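Local coordinates for ABC transporter periplasmic peptide-binding protein (Pseudoalteromonas, PDB 4QFL) that binds dipeptides such as Ala-Phe in the periplasm, probably delivering them to an ABC transporter for uptake, at residues S66-P69 with F74-E77. Sequence-based numbering, arbitrary orientation.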
# COMPACT_ATOMS: atom_id res chain seq x y z
N SER A 66 -6.09 12.15 -9.36
CA SER A 66 -4.81 11.58 -8.99
C SER A 66 -3.91 12.67 -8.41
O SER A 66 -4.32 13.82 -8.29
CB SER A 66 -4.14 10.91 -10.20
OG SER A 66 -3.91 11.83 -11.27
N ILE A 67 -2.69 12.31 -8.05
CA ILE A 67 -1.73 13.27 -7.54
C ILE A 67 -0.51 13.30 -8.45
O ILE A 67 0.13 12.27 -8.69
CB ILE A 67 -1.30 12.90 -6.12
CG1 ILE A 67 -2.53 12.93 -5.20
CG2 ILE A 67 -0.22 13.85 -5.63
CD1 ILE A 67 -2.29 12.35 -3.82
N ASP A 68 -0.17 14.47 -8.97
CA ASP A 68 0.99 14.55 -9.83
C ASP A 68 2.23 14.16 -9.03
O ASP A 68 2.41 14.63 -7.91
CB ASP A 68 1.13 15.96 -10.38
CG ASP A 68 2.13 16.03 -11.51
OD1 ASP A 68 3.33 16.10 -11.22
OD2 ASP A 68 1.72 15.99 -12.68
N PRO A 69 3.08 13.28 -9.59
CA PRO A 69 4.23 12.76 -8.84
C PRO A 69 5.29 13.83 -8.63
O PRO A 69 6.12 13.71 -7.73
CB PRO A 69 4.79 11.69 -9.77
CG PRO A 69 4.41 12.14 -11.12
CD PRO A 69 3.08 12.84 -10.99
N PHE A 74 -3.28 17.96 -7.41
CA PHE A 74 -4.33 17.04 -7.81
C PHE A 74 -4.66 17.20 -9.29
O PHE A 74 -4.74 18.31 -9.81
CB PHE A 74 -5.59 17.26 -6.99
CG PHE A 74 -5.45 16.89 -5.55
CD1 PHE A 74 -5.19 15.58 -5.19
CD2 PHE A 74 -5.58 17.84 -4.56
CE1 PHE A 74 -5.06 15.23 -3.86
CE2 PHE A 74 -5.45 17.50 -3.23
CZ PHE A 74 -5.19 16.18 -2.88
N LYS A 75 -4.86 16.07 -9.95
CA LYS A 75 -5.12 16.04 -11.37
C LYS A 75 -6.45 15.36 -11.68
O LYS A 75 -6.78 14.32 -11.12
CB LYS A 75 -4.00 15.29 -12.08
CG LYS A 75 -2.61 15.67 -11.60
CD LYS A 75 -2.42 17.19 -11.50
CE LYS A 75 -2.41 17.87 -12.86
NZ LYS A 75 -2.23 19.34 -12.71
N SER A 76 -7.20 15.97 -12.57
CA SER A 76 -8.48 15.44 -13.00
C SER A 76 -8.34 14.06 -13.62
O SER A 76 -7.54 13.85 -14.54
CB SER A 76 -9.11 16.38 -14.01
OG SER A 76 -9.91 15.65 -14.92
N GLU A 77 -9.11 13.11 -13.12
CA GLU A 77 -9.25 11.83 -13.79
C GLU A 77 -10.65 11.63 -14.33
O GLU A 77 -10.94 12.02 -15.46
CB GLU A 77 -8.91 10.67 -12.87
CG GLU A 77 -7.44 10.57 -12.49
CD GLU A 77 -6.50 10.52 -13.70
OE1 GLU A 77 -6.94 10.07 -14.79
OE2 GLU A 77 -5.33 10.92 -13.55
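Ser66 and Glu77 join side chain to side chain at one end of a short two-stranded antiparallel hairpin. Ser66 OG gives its proton to Glu77 OE2 at 2.8 Å, meeting the anti lone pair, the one turned from the other carboxylate oxygen. A chi1 of 60° tucks OG in between N and C of its own backbone, which also brings it beside Lys75 CB, 3.6 Å away. The glutamate chain, bent at its second torsion, passes CG near Ser66 and swings its other oxygen, OE1, to a salt bridge with Lys234. Replacing Glu77 by an alanine would probably leave the Ser66 hydroxyl without this acceptor and Lys234 without its carboxylate mate. The backbones of Ser66 and Lys75 form a hydrogen-bonded pair, Ser66 N to Lys75 O at 2.9 Å and Lys75 N to Ser66 O at 2.8 Å; both bonds are fairly straight (159° and 163° at the hydrogen).

On the other face of the ribbon, Ile67 and Phe74, a non-hydrogen-bonded pair, run alongside each other. Ile67 CG1 approaches Phe74 CE1 obliquely at 3.7 Å, while Ser66 O lies at the ring edge, in its plane. Ile67, which is buried, also packs on Ala179, Thr437 and Phe524; Phe74, only partly covered, rests on Trp82 of strand 79-84.

Lys75 bends at its second and third torsions, laying CG and CD alongside Asp68 CB, with CD at 3.9 Å. Its NZ stays 5.2 Å from Asp68 OD2, not in contact; Asp68 OD1 accepts from the turn amides of Val70 and Thr71. The hairpin thus pairs an apolar face, Ile67 against Phe74, with a polar one, where the Glu77 carboxylate, just past the end of strand 74-76, reaches back to Ser66 on strand 65-67 and, through Lys234, links to a part of the chain distant in sequence.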